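Local coordinates for protein 2-oxoglutarate-dependent dioxygenase DAO (Oryza sativa subsp. indica, PDB 6KUN) that probably catalyses the irreversible oxidation of the auxin indole-3-acetic acid to inactive 2-oxoindole-3-acetic acid, in a reaction dependent on iron(II) and 2-oxoglutarate, at residues V181-E186 and G209-N214; L191-P196 and H228-R233. One frame throughout, in Å; residues are numbered along the deposited sequence.

Interaction 1. Residues V181-E186 and G209-N214; sequences VLQEDE and GSFVVN
Val181-Gln183 and Phe211-Asn214 run antiparallel, their short axes 148° apart, with Leu182 and Val212 as the hydrogen-bonded pair and Val181 and Val213 as the non-hydrogen-bonded pair beside it. The evidence for this register is reciprocal: Leu182 N donates to Val212 O at 2.8 Å, and Val212 N donates back to Leu182 O at 3.0 Å. Where the strands come apart, one water carries the link onward, accepting from Glu184 N and donating to Ser210 O.

The face bearing Val181 and Val213 is largely apolar. Val181 CG1 lies 3.7 Å from Phe211 CB, meeting the aromatic side chain obliquely, while CG2 is the branch that meets Val213 CG2. Gln183 comes over one face of the Phe211 ring. Its chain bends at chi2 (118°) and lays the amide almost flat on the ring, the two planes only 16° apart; NE2 stands 3.4 Å above the ring plane and is shifted toward the rim at CE1. Helix 111-138 packs against this face through Leu127, which touches both Val181 and Phe211, and His39 meets the Phe211 ring edge-to-face.

Leu182 and Val212 turn to the other face, their CB atoms 4.4 Å apart. On this side Leu182 CD1 reaches the side chain of Asn214, and Leu182 also touches bound 2-oxoglutarate.

This pairing belongs to the larger sheet of the jelly-roll (double-stranded beta-helix) core. Its chemistry implies a two-sided wall: mutual backbone bonds satisfy the buried peptide groups of Leu182 and Val212, aliphatic and aromatic packing attaches one side to the helix, and Leu182 gives the other an apolar surface lining the cosubstrate pocket.

Interaction 2. Residues L191-P196 and H228-R233; sequences LEVLDP and HNVKHR. With AKG (2-oxoglutaric acid), chain G.
Glu192 and Arg233 form an antiparallel hydrogen-bonded pair in the smaller sheet of the jelly roll, followed by Val193 and His232 as a non-hydrogen-bonded pair. Three backbone bonds fix this register: Glu192 N to Arg233 O, Arg233 N to Glu192 O, and Leu194 N to Lys231 O.

The charged contact lies on the Glu192-Arg233 face. Arg233 approaches side-on, and its NE and NH2 both donate to Glu192 OE1 at 2.8 Å, so one carboxylate oxygen takes the whole grip. That oxygen lies almost in the guanidinium plane, although carboxylate and guanidinium are turned 39° apart. Phe201 adds a cation-pi contact to Arg233.

Apolar packing involves Val193 CB, 3.9 Å from Val230 CG2. Near the loop end, Pro196 CG sits over a face of the His228 ring, a CH-pi contact 4.0 Å from its centroid; Pro196 is poorly ordered, so this contact carries less weight. A water bridges Leu194 O, Lys231 N and His228 NE2.

His232 serves the active site: with His173 and Asp175 it is predicted to bind iron, the two-histidine, one-carboxylate triad of this family. Its CG stands between backbone N and carbonyl carbon (chi1 60°), pointing the ring at 2-oxoglutarate. Each ring nitrogen makes one weak bond, its partner at the ring edge in plane: ND1 to Val230 O at 3.4 Å, and NE2 to 2-oxoglutarate O2 at 3.3 Å.

In the fold
Interactions 1 and 2 hold different sheets of one jelly roll, the larger and the smaller, with centres about 14 Å apart. Strands 179-183 and 191-194 are consecutive and the four segments alternate along the chain, so it passes from sheet to sheet. Interaction 1 is buried, and its side-chain contacts are largely apolar; interaction 2 is partly buried and adds a salt bridge. A water bridges each where the strand pairing gives out. They also touch directly: Leu182 CD1 lies 4.0 Å from Leu191 CD2, and Asn214 CB packs 3.7 Å from Val230 CG1. Both reach 2-oxoglutarate, interaction 1 through an aliphatic side chain, interaction 2 through an imidazole predicted to bind iron.

Interaction 1. Residues V181-E186 and G209-N214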
loop_
_atom_site.group_PDB
_atom_site.type_symbol
_atom_site.label_atom_id
_atom_site.label_comp_id
_atom_site.label_asym_id
_atom_site.label_seq_id
_atom_site.Cartn_x
_atom_site.Cartn_y
_atom_site.Cartn_z
ATOM N N VAL B 181 -4.052 19.011 2.062
ATOM C CA VAL B 181 -3.851 17.809 1.272
ATOM C C VAL B 181 -3.488 16.689 2.232
ATOM O O VAL B 181 -2.520 16.812 2.980
ATOM C CB VAL B 181 -2.774 17.964 0.185
ATOM C CG1 VAL B 181 -2.708 16.686 -0.657
ATOM C CG2 VAL B 181 -3.073 19.127 -0.689
ATOM N N LEU B 182 -4.238 15.590 2.175
ATOM C CA LEU B 182 -4.097 14.475 3.106
ATOM C C LEU B 182 -3.702 13.214 2.340
ATOM O O LEU B 182 -4.226 12.948 1.253
ATOM C CB LEU B 182 -5.431 14.211 3.851
ATOM C CG LEU B 182 -6.141 15.328 4.607
ATOM C CD1 LEU B 182 -7.524 14.836 5.037
ATOM C CD2 LEU B 182 -5.345 15.777 5.805
ATOM N N GLN B 183 -2.834 12.416 2.956
ATOM C CA GLN B 183 -2.535 11.063 2.505
ATOM C C GLN B 183 -2.928 10.090 3.617
ATOM O O GLN B 183 -2.240 9.988 4.634
ATOM C CB GLN B 183 -1.049 10.918 2.173
ATOM C CG GLN B 183 -0.622 9.497 1.849
ATOM C CD GLN B 183 -0.088 9.356 0.438
ATOM O OE1 GLN B 183 1.123 9.332 0.219
ATOM N NE2 GLN B 183 -0.993 9.260 -0.530
ATOM N N GLU B 184 -4.043 9.389 3.427
ATOM C CA GLU B 184 -4.626 8.554 4.472
ATOM C C GLU B 184 -3.998 7.167 4.429
ATOM O O GLU B 184 -3.413 6.749 3.434
ATOM C CB GLU B 184 -6.153 8.465 4.296
ATOM C CG GLU B 184 -6.911 7.748 5.425
ATOM C CD GLU B 184 -8.423 7.831 5.244
ATOM O OE1 GLU B 184 -8.868 8.407 4.227
ATOM O OE2 GLU B 184 -9.166 7.329 6.112
ATOM N N ASP B 185 -4.101 6.466 5.544
ATOM C CA ASP B 185 -3.621 5.094 5.617
ATOM C C ASP B 185 -4.414 4.231 4.658
ATOM O O ASP B 185 -5.638 4.200 4.743
ATOM C CB ASP B 185 -3.781 4.578 7.040
ATOM C CG ASP B 185 -2.831 3.468 7.348
ATOM O OD1 ASP B 185 -2.540 2.670 6.427
ATOM O OD2 ASP B 185 -2.370 3.418 8.512
ATOM N N GLU B 186 -3.722 3.536 3.742
ATOM C CA GLU B 186 -4.414 2.676 2.790
ATOM C C GLU B 186 -5.248 1.609 3.489
ATOM O O GLU B 186 -6.319 1.242 3.003
ATOM C CB GLU B 186 -3.405 1.984 1.867
ATOM C CG GLU B 186 -2.410 2.902 1.191
ATOM C CD GLU B 186 -1.401 2.131 0.353
ATOM O OE1 GLU B 186 -0.246 2.595 0.252
ATOM O OE2 GLU B 186 -1.768 1.061 -0.196
ATOM N N GLY B 209 -2.350 5.663 -3.445
ATOM C CA GLY B 209 -1.672 6.576 -4.343
ATOM C C GLY B 209 -2.407 7.859 -4.674
ATOM O O GLY B 209 -1.872 8.667 -5.450
ATOM N N SER B 210 -3.624 8.067 -4.154
ATOM C CA SER B 210 -4.359 9.310 -4.352
ATOM C C SER B 210 -4.347 10.099 -3.049
ATOM O O SER B 210 -4.114 9.546 -1.968
ATOM C CB SER B 210 -5.813 9.076 -4.752
ATOM O OG SER B 210 -6.623 8.909 -3.593
ATOM N N PHE B 211 -4.577 11.404 -3.179
ATOM C CA PHE B 211 -4.637 12.335 -2.050
ATOM C C PHE B 211 -6.064 12.868 -1.949
ATOM O O PHE B 211 -6.789 12.907 -2.936
ATOM C CB PHE B 211 -3.631 13.494 -2.246
ATOM C CG PHE B 211 -2.165 13.061 -2.222
ATOM C CD1 PHE B 211 -1.478 12.964 -1.046
ATOM C CD2 PHE B 211 -1.477 12.828 -3.399
ATOM C CE1 PHE B 211 -0.133 12.576 -0.996
ATOM C CE2 PHE B 211 -0.123 12.447 -3.371
ATOM C CZ PHE B 211 0.547 12.320 -2.160
ATOM N N VAL B 212 -6.459 13.239 -0.746
ATOM C CA VAL B 212 -7.710 13.955 -0.485
ATOM C C VAL B 212 -7.384 15.410 -0.228
ATOM O O VAL B 212 -6.448 15.713 0.523
ATOM C CB VAL B 212 -8.436 13.328 0.721
ATOM C CG1 VAL B 212 -9.718 14.063 1.034
ATOM C CG2 VAL B 212 -8.680 11.855 0.463
ATOM N N VAL B 213 -8.165 16.314 -0.818
ATOM C CA VAL B 213 -8.055 17.740 -0.584
ATOM C C VAL B 213 -9.308 18.226 0.137
ATOM O O VAL B 213 -10.432 17.904 -0.266
ATOM C CB VAL B 213 -7.833 18.513 -1.896
ATOM C CG1 VAL B 213 -7.681 20.023 -1.578
ATOM C CG2 VAL B 213 -6.617 17.947 -2.641
ATOM N N ASN B 214 -9.118 18.968 1.226
ATOM C CA ASN B 214 -10.235 19.585 1.950
ATOM C C ASN B 214 -10.078 21.094 1.978
ATOM O O ASN B 214 -8.978 21.622 2.242
ATOM C CB ASN B 214 -10.285 19.075 3.439
ATOM C CG ASN B 214 -10.755 17.627 3.534
ATOM O OD1 ASN B 214 -11.344 17.089 2.609
ATOM N ND2 ASN B 214 -10.474 17.002 4.674
HETATM O O HOH W 1 -5.142 9.305 0.527
#

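Interaction 2. Residues L191-P196 and H228-R233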
loop_
_atom_site.group_PDB
_atom_site.type_symbol
_atom_site.label_atom_id
_atom_site.label_comp_id
_atom_site.label_asym_id
_atom_site.label_seq_id
_atom_site.Cartn_x
_atom_site.Cartn_y
_atom_site.Cartn_z
ATOM N N LEU B 191 -11.887 8.419 7.780
ATOM C CA LEU B 191 -12.210 9.809 7.481
ATOM C C LEU B 191 -13.623 9.885 6.933
ATOM O O LEU B 191 -14.014 9.103 6.060
ATOM C CB LEU B 191 -11.229 10.419 6.480
ATOM C CG LEU B 191 -11.492 11.886 6.114
ATOM C CD1 LEU B 191 -11.372 12.885 7.250
ATOM C CD2 LEU B 191 -10.566 12.303 4.979
ATOM N N GLU B 192 -14.388 10.842 7.446
ATOM C CA GLU B 192 -15.755 11.058 7.000
ATOM C C GLU B 192 -15.938 12.563 6.844
ATOM O O GLU B 192 -15.381 13.353 7.623
ATOM C CB GLU B 192 -16.747 10.486 8.014
ATOM C CG GLU B 192 -16.685 8.950 8.201
ATOM C CD GLU B 192 -17.741 8.464 9.182
ATOM O OE1 GLU B 192 -18.346 9.318 9.867
ATOM O OE2 GLU B 192 -17.968 7.235 9.267
ATOM N N VAL B 193 -16.670 12.946 5.827
ATOM C CA VAL B 193 -16.988 14.354 5.588
ATOM C C VAL B 193 -18.500 14.534 5.561
ATOM O O VAL B 193 -19.252 13.661 5.118
ATOM C CB VAL B 193 -16.374 14.859 4.266
ATOM C CG1 VAL B 193 -14.843 14.704 4.302
ATOM C CG2 VAL B 193 -16.975 14.094 3.119
ATOM N N LEU B 194 -18.932 15.690 6.040
ATOM C CA LEU B 194 -20.332 16.077 6.020
ATOM C C LEU B 194 -20.677 16.591 4.637
ATOM O O LEU B 194 -20.430 17.757 4.319
ATOM C CB LEU B 194 -20.586 17.154 7.066
ATOM C CG LEU B 194 -22.050 17.384 7.406
ATOM C CD1 LEU B 194 -22.903 17.645 6.200
ATOM C CD2 LEU B 194 -22.560 16.151 8.130
ATOM N N ASP B 195 -21.258 15.702 3.818
ATOM C CA ASP B 195 -21.607 16.004 2.446
ATOM C C ASP B 195 -22.792 16.967 2.457
ATOM O O ASP B 195 -23.866 16.621 2.975
ATOM C CB ASP B 195 -21.906 14.678 1.733
ATOM C CG ASP B 195 -22.094 14.851 0.231
ATOM O OD1 ASP B 195 -22.761 15.831 -0.157
ATOM O OD2 ASP B 195 -21.557 14.025 -0.543
ATOM N N PRO B 196 -22.630 18.200 1.963
ATOM C CA PRO B 196 -23.776 19.124 1.953
ATOM C C PRO B 196 -25.043 18.522 1.385
ATOM O O PRO B 196 -26.105 18.682 1.989
ATOM C CB PRO B 196 -23.237 20.300 1.118
ATOM C CG PRO B 196 -21.777 20.326 1.509
ATOM C CD PRO B 196 -21.418 18.855 1.432
ATOM N N HIS B 228 -16.687 25.709 -0.098
ATOM C CA HIS B 228 -17.269 25.227 1.140
ATOM C C HIS B 228 -16.183 24.718 2.087
ATOM O O HIS B 228 -15.412 23.824 1.724
ATOM C CB HIS B 228 -18.242 24.079 0.852
ATOM C CG HIS B 228 -18.866 23.491 2.082
ATOM N ND1 HIS B 228 -19.660 24.234 2.934
ATOM C CD2 HIS B 228 -18.793 22.248 2.622
ATOM C CE1 HIS B 228 -20.065 23.464 3.933
ATOM N NE2 HIS B 228 -19.569 22.250 3.759
ATOM N N ASN B 229 -16.170 25.240 3.312
ATOM C CA ASN B 229 -15.268 24.735 4.342
ATOM C C ASN B 229 -15.896 23.479 4.949
ATOM O O ASN B 229 -16.905 23.544 5.661
ATOM C CB ASN B 229 -14.974 25.792 5.396
ATOM C CG ASN B 229 -16.197 26.476 5.918
ATOM O OD1 ASN B 229 -17.194 26.674 5.193
ATOM N ND2 ASN B 229 -16.142 26.877 7.178
ATOM N N VAL B 230 -15.299 22.326 4.650
ATOM C CA VAL B 230 -15.971 21.052 4.851
ATOM C C VAL B 230 -15.806 20.597 6.294
ATOM O O VAL B 230 -14.715 20.640 6.857
ATOM C CB VAL B 230 -15.432 20.016 3.847
ATOM C CG1 VAL B 230 -13.877 19.805 3.985
ATOM C CG2 VAL B 230 -16.159 18.708 4.018
ATOM N N LYS B 231 -16.905 20.172 6.912
ATOM C CA LYS B 231 -16.834 19.557 8.221
ATOM C C LYS B 231 -16.420 18.107 8.042
ATOM O O LYS B 231 -16.928 17.422 7.141
ATOM C CB LYS B 231 -18.146 19.646 8.974
ATOM C CG LYS B 231 -18.596 21.067 9.291
ATOM C CD LYS B 231 -19.877 21.019 10.136
ATOM C CE LYS B 231 -20.332 22.417 10.572
ATOM N NZ LYS B 231 -21.602 22.354 11.349
ATOM N N HIS B 232 -15.483 17.666 8.897
ATOM C CA HIS B 232 -14.981 16.314 8.803
ATOM C C HIS B 232 -14.618 15.776 10.176
ATOM O O HIS B 232 -14.401 16.519 11.140
ATOM C CB HIS B 232 -13.776 16.176 7.847
ATOM C CG HIS B 232 -12.585 17.009 8.223
ATOM N ND1 HIS B 232 -12.508 18.358 7.967
ATOM C CD2 HIS B 232 -11.406 16.673 8.794
ATOM C CE1 HIS B 232 -11.348 18.823 8.386
ATOM N NE2 HIS B 232 -10.658 17.822 8.888
ATOM N N ARG B 233 -14.568 14.449 10.232
ATOM C CA ARG B 233 -14.199 13.730 11.433
ATOM C C ARG B 233 -13.521 12.430 11.001
ATOM O O ARG B 233 -13.422 12.116 9.812
ATOM C CB ARG B 233 -15.426 13.464 12.306
ATOM C CG ARG B 233 -16.335 12.411 11.719
ATOM C CD ARG B 233 -17.700 12.369 12.387
ATOM N NE ARG B 233 -18.530 11.321 11.785
ATOM C CZ ARG B 233 -19.734 10.974 12.226
ATOM N NH1 ARG B 233 -20.253 11.595 13.274
ATOM N NH2 ARG B 233 -20.419 10.006 11.615
HETATM C C1 AKG G . -7.550 16.683 9.532
HETATM O O1 AKG G . -7.095 16.370 8.410
HETATM O O2 AKG G . -7.496 17.855 9.964
HETATM C C2 AKG G . -8.163 15.650 10.361
HETATM O O5 AKG G . -9.325 15.757 10.715
HETATM C C3 AKG G . -7.350 14.448 10.779
HETATM C C4 AKG G . -6.507 13.971 9.603
HETATM C C5 AKG G . -5.714 12.754 10.013
HETATM O O3 AKG G . -5.985 11.657 9.477
HETATM O O4 AKG G . -4.816 12.888 10.872
HETATM O O HOH W 2 -19.442 19.984 5.636
#